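Local coordinates for sulfite dehydrogenase (Paracoccus pantotrophus, PDB 2XTS), which probably oxidises protein-bound sulfur (sulfane) with a molybdopterin-bound molybdenum centre, passing the electrons on to heme c, at residues Thr115-Cys120 and Leu289-Asn294; Met262-Val267 and Ala344-Gly349. All coordinates share one frame; numbering follows the deposited sequence.

The two contacts, whose centres are about 9 Å apart, illustrate how the molybdopterin-binding region of the chain is joined to the strand-rich region associated with dimerisation. Their segments alternate along the chain: 115-120, 262-267, 289-294, then 344-349. Interaction 1 sets strand 112-119, which leads to the molybdenum ligand, against the end of strand 282-291. Interaction 2 lies wholly within the dimerisation domain, between strands 265-270 and 338-346. Strands 265-270 and 282-291 are antiparallel neighbours in one sheet, and Gly293 N, 2.7 Å from Met262 O, probably continues their backbone bonding. A probable bond from Ser292 OG to Asp346 OD2 (2.7 Å) and the salt bridge of Lys265 to Glu119 tie interaction 2 to interaction 1.

Interaction 1. Residues Thr115-Cys120 and Leu289-Asn294; sequences TAFCEC and LAWSGN. With 2MO (molybdenum (IV)oxide), chain F; MTE (phosphonic acidmono-(2-amino-5,6-dimercapto-4-oxo-3,7,8a,9,10,10a-hexahydro-4H-8-oxa-1,3,9,10-tetraaza-anthracen-7-ylmethyl)ester), chain E.
The indole NE1 of Trp291 donates to Glu119 OE1 over 2.8 Å in a nearly straight bond (171°). The acceptor lies close to the indole plane, yet the N-H arrives from above the carboxylate plane, because the two flat groups are steeply turned against each other. Glu119 places its carboxylate there by running fully extended, CG anti to the backbone N (chi1 -176°). Its second oxygen, OE2, forms a salt bridge with Lys265 and accepts from Asn123, so the buried charge is probably well compensated. Two residues earlier on the same strand, Phe117 receives the edge of the indole on one face, an edge-to-face (T-shaped) pair with planes at 61° and Trp291 CD1 3.6 Å from Phe117 CZ. The rim of the phenyl ring meets the backbone beyond the tryptophan, with Phe117 CE2 3.6 Å from Ser292 O. This joins the molybdopterin-binding domain, of the kind found in sulfite oxidases, to the E-set-like dimerisation domain through alternate side chains of one strand. Just past Glu119, Cys120 SG binds the molybdenum at 2.4 Å, and the dithiolene sulfurs S1' and S2' of the pterin cofactor are further ligands of the metal, each also at 2.4 Å.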
loop_
_atom_site.group_PDB
_atom_site.type_symbol
_atom_site.label_atom_id
_atom_site.label_comp_id
_atom_site.label_asym_id
_atom_site.label_seq_id
_atom_site.Cartn_x
_atom_site.Cartn_y
_atom_site.Cartn_z
ATOM N N THR A 115 0.588 -0.769 -12.213
ATOM C CA THR A 115 0.357 -1.674 -11.096
ATOM C C THR A 115 0.603 -3.077 -11.633
ATOM O O THR A 115 0.005 -3.491 -12.609
ATOM C CB THR A 115 -1.062 -1.510 -10.547
ATOM O OG1 THR A 115 -1.154 -0.173 -10.097
ATOM C CG2 THR A 115 -1.311 -2.442 -9.384
ATOM N N ALA A 116 1.518 -3.808 -11.017
ATOM C CA ALA A 116 2.020 -5.046 -11.592
ATOM C C ALA A 116 2.476 -6.001 -10.544
ATOM O O ALA A 116 3.098 -5.608 -9.552
ATOM C CB ALA A 116 3.189 -4.751 -12.538
ATOM N N PHE A 117 2.247 -7.285 -10.818
ATOM C CA PHE A 117 2.755 -8.310 -9.957
ATOM C C PHE A 117 4.195 -8.662 -10.328
ATOM O O PHE A 117 4.557 -8.761 -11.513
ATOM C CB PHE A 117 1.865 -9.584 -9.990
ATOM C CG PHE A 117 1.956 -10.400 -11.270
ATOM C CD1 PHE A 117 3.003 -11.295 -11.485
ATOM C CD2 PHE A 117 0.994 -10.269 -12.259
ATOM C CE1 PHE A 117 3.082 -12.031 -12.655
ATOM C CE2 PHE A 117 1.093 -10.984 -13.405
ATOM C CZ PHE A 117 2.141 -11.855 -13.619
ATOM N N CYS A 118 5.003 -8.872 -9.287
ATOM C CA CYS A 118 6.361 -9.391 -9.410
ATOM C C CYS A 118 6.329 -10.796 -8.835
ATOM O O CYS A 118 6.175 -10.940 -7.630
ATOM C CB CYS A 118 7.332 -8.518 -8.624
ATOM S SG CYS A 118 9.034 -9.100 -8.673
ATOM N N GLU A 119 6.357 -11.811 -9.706
ATOM C CA GLU A 119 6.322 -13.204 -9.290
ATOM C C GLU A 119 7.669 -13.831 -9.602
ATOM O O GLU A 119 8.113 -13.836 -10.750
ATOM C CB GLU A 119 5.205 -13.993 -9.958
ATOM C CG GLU A 119 5.121 -15.411 -9.434
ATOM C CD GLU A 119 4.047 -16.277 -10.065
ATOM O OE1 GLU A 119 3.558 -15.948 -11.174
ATOM O OE2 GLU A 119 3.736 -17.312 -9.419
ATOM N N CYS A 120 8.326 -14.363 -8.584
ATOM C CA CYS A 120 9.573 -15.090 -8.834
ATOM C C CYS A 120 9.295 -16.278 -9.767
ATOM O O CYS A 120 8.309 -16.968 -9.632
ATOM C CB CYS A 120 10.131 -15.596 -7.520
ATOM S SG CYS A 120 11.759 -16.391 -7.684
ATOM N N LEU A 289 -6.408 -15.243 -5.085
ATOM C CA LEU A 289 -5.722 -14.381 -6.027
ATOM C C LEU A 289 -5.556 -15.069 -7.389
ATOM O O LEU A 289 -5.316 -16.266 -7.463
ATOM C CB LEU A 289 -4.324 -14.029 -5.521
ATOM C CG LEU A 289 -4.294 -13.079 -4.333
ATOM C CD1 LEU A 289 -2.932 -13.124 -3.650
ATOM C CD2 LEU A 289 -4.689 -11.688 -4.797
ATOM N N ALA A 290 -5.705 -14.293 -8.453
ATOM C CA ALA A 290 -5.447 -14.762 -9.819
ATOM C C ALA A 290 -4.644 -13.682 -10.535
ATOM O O ALA A 290 -4.782 -12.494 -10.213
ATOM C CB ALA A 290 -6.740 -15.024 -10.550
ATOM N N TRP A 291 -3.831 -14.076 -11.510
ATOM C CA TRP A 291 -2.985 -13.133 -12.213
ATOM C C TRP A 291 -2.464 -13.780 -13.497
ATOM O O TRP A 291 -2.430 -14.999 -13.603
ATOM C CB TRP A 291 -1.822 -12.671 -11.327
ATOM C CG TRP A 291 -0.885 -13.743 -10.860
ATOM C CD1 TRP A 291 0.311 -14.050 -11.421
ATOM C CD2 TRP A 291 -1.033 -14.629 -9.734
ATOM N NE1 TRP A 291 0.920 -15.051 -10.742
ATOM C CE2 TRP A 291 0.117 -15.443 -9.708
ATOM C CE3 TRP A 291 -2.019 -14.829 -8.764
ATOM C CZ2 TRP A 291 0.328 -16.408 -8.730
ATOM C CZ3 TRP A 291 -1.810 -15.787 -7.801
ATOM C CH2 TRP A 291 -0.644 -16.569 -7.791
ATOM N N SER A 292 -2.046 -12.970 -14.459
ATOM C CA SER A 292 -1.469 -13.458 -15.687
ATOM C C SER A 292 -0.514 -12.449 -16.285
ATOM O O SER A 292 -0.862 -11.272 -16.403
ATOM C CB SER A 292 -2.547 -13.721 -16.720
ATOM O OG SER A 292 -1.945 -14.201 -17.893
ATOM N N GLY A 293 0.646 -12.920 -16.740
ATOM C CA GLY A 293 1.557 -12.091 -17.476
ATOM C C GLY A 293 1.131 -11.816 -18.895
ATOM O O GLY A 293 1.756 -11.032 -19.573
ATOM N N ASN A 294 0.099 -12.519 -19.359
ATOM C CA ASN A 294 -0.400 -12.359 -20.720
ATOM C C ASN A 294 -1.610 -11.429 -20.838
ATOM O O ASN A 294 -2.182 -11.307 -21.917
ATOM C CB ASN A 294 -0.696 -13.740 -21.319
ATOM C CG ASN A 294 0.568 -14.520 -21.647
ATOM O OD1 ASN A 294 0.757 -15.660 -21.187
ATOM N ND2 ASN A 294 1.439 -13.911 -22.398
HETATM MO MO 2MO F . 13.296 -14.934 -8.784
HETATM O OT1 2MO F . 12.802 -15.050 -10.505
HETATM O OT2 2MO F . 14.532 -16.355 -8.246
HETATM N N1 MTE E . 18.124 -7.554 -8.728
HETATM C C2 MTE E . 19.370 -7.589 -8.267
HETATM N N2 MTE E . 20.185 -6.542 -8.522
HETATM N N3 MTE E . 19.835 -8.620 -7.537
HETATM C C4 MTE E . 19.069 -9.708 -7.234
HETATM O O4 MTE E . 19.571 -10.617 -6.541
HETATM N N5 MTE E . 16.847 -10.825 -7.572
HETATM C C6 MTE E . 15.836 -10.899 -8.601
HETATM C C7 MTE E . 15.096 -9.597 -8.863
HETATM N N8 MTE E . 16.035 -8.521 -9.046
HETATM C C9 MTE E . 17.708 -9.754 -7.729
HETATM C C10 MTE E . 17.267 -8.599 -8.521
HETATM C "C1'" MTE E . 14.818 -11.998 -8.357
HETATM S "S1'" MTE E . 15.288 -13.661 -8.637
HETATM C "C2'" MTE E . 13.539 -11.722 -8.009
HETATM S "S2'" MTE E . 12.332 -12.944 -7.909
HETATM C "C3'" MTE E . 13.141 -10.287 -7.738
HETATM O "O3'" MTE E . 14.231 -9.351 -7.767
HETATM C "C4'" MTE E . 12.531 -10.171 -6.353
HETATM O "O4'" MTE E . 12.080 -8.827 -6.137
HETATM P P MTE E . 11.808 -8.417 -4.610
HETATM O O1P MTE E . 10.685 -9.430 -4.233
HETATM O O2P MTE E . 13.022 -8.667 -3.776
HETATM O O3P MTE E . 11.298 -7.019 -4.669
#

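Interaction 2. Residues Met262-Val267 and Ala344-Gly349; sequences MDAKSV and AVDETG
Ala264 and Asp346 each point their side chain toward the other segment and meet methyl to carboxylate oxygen, Ala264 CB lying 3.7 Å from Asp346 OD2, while a water bridges the same carboxylate to the backbone. That water takes the N-H of Ala264 at 3.1 Å and donates to Asp346 OD2 at 2.7 Å. Ala344 and Ser266 also point across, allowing a close approach: Ala344 CB settles 3.7 Å from Lys265 O and 4.1 Å from Ser266 CB. The hydroxyl of Ser266 bonds to Gln352 and Ser342. Lys265 leaves the backbone pointing away from the other segment, and its NZ makes a salt bridge with Glu119. In Asp346, CG lies between the backbone N and the carbonyl carbon (chi1 73°), which turns the carboxylate so that OD1 reaches Thr348 while OD2 meets the water and Ser292 OG. OD1 takes two donors, Thr348 OG1 at 2.6 Å through its syn lone pair and Thr348 N at 2.9 Å on the anti side, tilted 32° out of the carboxylate plane. With an alanine here, the bridging water and Ser292 OG would probably lose their shared acceptor, and Thr348 its side-chain anchor. Asp263, nearby, makes a salt bridge to Arg151 of the cytochrome chain. The bond from Thr348 N to Asp346 OD1 makes an Asx turn, overlapping the type I beta turn from Asp346 to Gly349 as the chain leaves strand 338-346 of the E-set-like domain.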
loop_
_atom_site.group_PDB
_atom_site.type_symbol
_atom_site.label_atom_id
_atom_site.label_comp_id
_atom_site.label_asym_id
_atom_site.label_seq_id
_atom_site.Cartn_x
_atom_site.Cartn_y
_atom_site.Cartn_z
ATOM N N MET A 262 5.176 -14.876 -17.372
ATOM C CA MET A 262 4.533 -15.675 -16.344
ATOM C C MET A 262 3.089 -15.952 -16.790
ATOM O O MET A 262 2.317 -15.035 -17.053
ATOM C CB MET A 262 4.579 -14.943 -15.002
ATOM C CG MET A 262 5.973 -14.596 -14.521
ATOM S SD MET A 262 7.035 -16.050 -14.314
ATOM C CE MET A 262 6.395 -16.737 -12.788
ATOM N N ASP A 263 2.706 -17.219 -16.844
ATOM C CA ASP A 263 1.390 -17.592 -17.354
ATOM C C ASP A 263 0.283 -17.482 -16.287
ATOM O O ASP A 263 0.547 -17.401 -15.079
ATOM C CB ASP A 263 1.444 -19.018 -17.915
ATOM C CG ASP A 263 2.332 -19.150 -19.144
ATOM O OD1 ASP A 263 2.428 -18.199 -19.945
ATOM O OD2 ASP A 263 2.919 -20.237 -19.306
ATOM N N ALA A 264 -0.968 -17.518 -16.747
ATOM C CA ALA A 264 -2.121 -17.367 -15.866
ATOM C C ALA A 264 -2.089 -18.365 -14.732
ATOM O O ALA A 264 -1.831 -19.554 -14.929
ATOM C CB ALA A 264 -3.427 -17.496 -16.650
ATOM N N LYS A 265 -2.403 -17.869 -13.538
ATOM C CA LYS A 265 -2.240 -18.628 -12.336
ATOM C C LYS A 265 -3.241 -18.140 -11.295
ATOM O O LYS A 265 -3.729 -17.025 -11.359
ATOM C CB LYS A 265 -0.805 -18.421 -11.839
ATOM C CG LYS A 265 -0.349 -19.328 -10.739
ATOM C CD LYS A 265 1.161 -19.245 -10.597
ATOM C CE LYS A 265 1.678 -19.969 -9.385
ATOM N NZ LYS A 265 3.170 -20.017 -9.346
ATOM N N SER A 266 -3.506 -18.969 -10.307
ATOM C CA SER A 266 -4.371 -18.601 -9.197
ATOM C C SER A 266 -4.110 -19.463 -8.002
ATOM O O SER A 266 -3.579 -20.567 -8.106
ATOM C CB SER A 266 -5.850 -18.729 -9.549
ATOM O OG SER A 266 -6.252 -20.077 -9.682
ATOM N N VAL A 267 -4.563 -18.983 -6.861
ATOM C CA VAL A 267 -4.541 -19.750 -5.630
ATOM C C VAL A 267 -5.631 -19.253 -4.696
ATOM O O VAL A 267 -5.844 -18.046 -4.581
ATOM C CB VAL A 267 -3.148 -19.735 -4.914
ATOM C CG1 VAL A 267 -2.713 -18.317 -4.507
ATOM C CG2 VAL A 267 -3.142 -20.697 -3.723
ATOM N N ALA A 344 -7.739 -20.048 -13.190
ATOM C CA ALA A 344 -7.800 -18.741 -13.840
ATOM C C ALA A 344 -7.916 -18.827 -15.355
ATOM O O ALA A 344 -7.375 -19.751 -15.973
ATOM C CB ALA A 344 -6.568 -17.951 -13.503
ATOM N N VAL A 345 -8.592 -17.848 -15.951
ATOM C CA VAL A 345 -8.680 -17.683 -17.386
ATOM C C VAL A 345 -8.279 -16.253 -17.677
ATOM O O VAL A 345 -8.695 -15.331 -16.979
ATOM C CB VAL A 345 -10.103 -17.936 -17.907
ATOM C CG1 VAL A 345 -10.137 -17.815 -19.455
ATOM C CG2 VAL A 345 -10.608 -19.301 -17.411
ATOM N N ASP A 346 -7.416 -16.052 -18.675
ATOM C CA ASP A 346 -7.036 -14.700 -19.053
ATOM C C ASP A 346 -7.625 -14.294 -20.405
ATOM O O ASP A 346 -8.247 -15.093 -21.100
ATOM C CB ASP A 346 -5.519 -14.450 -18.943
ATOM C CG ASP A 346 -4.695 -15.117 -20.008
ATOM O OD1 ASP A 346 -5.189 -15.302 -21.148
ATOM O OD2 ASP A 346 -3.519 -15.416 -19.700
ATOM N N GLU A 347 -7.411 -13.038 -20.772
ATOM C CA GLU A 347 -8.043 -12.471 -21.964
ATOM C C GLU A 347 -7.591 -13.093 -23.271
ATOM O O GLU A 347 -8.214 -12.868 -24.307
ATOM C CB GLU A 347 -7.842 -10.961 -22.018
ATOM C CG GLU A 347 -6.405 -10.545 -22.206
ATOM C CD GLU A 347 -6.289 -9.043 -22.319
ATOM O OE1 GLU A 347 -5.838 -8.409 -21.350
ATOM O OE2 GLU A 347 -6.702 -8.482 -23.367
ATOM N N THR A 348 -6.490 -13.838 -23.252
ATOM C CA THR A 348 -6.063 -14.569 -24.446
ATOM C C THR A 348 -6.840 -15.871 -24.637
ATOM O O THR A 348 -6.713 -16.519 -25.679
ATOM C CB THR A 348 -4.563 -14.922 -24.408
ATOM O OG1 THR A 348 -4.332 -15.973 -23.455
ATOM C CG2 THR A 348 -3.676 -13.680 -24.116
ATOM N N GLY A 349 -7.639 -16.260 -23.654
ATOM C CA GLY A 349 -8.367 -17.530 -23.660
ATOM C C GLY A 349 -7.625 -18.647 -22.939
ATOM O O GLY A 349 -8.142 -19.727 -22.761
HETATM O O HOH W 1 -1.368 -17.094 -19.746
#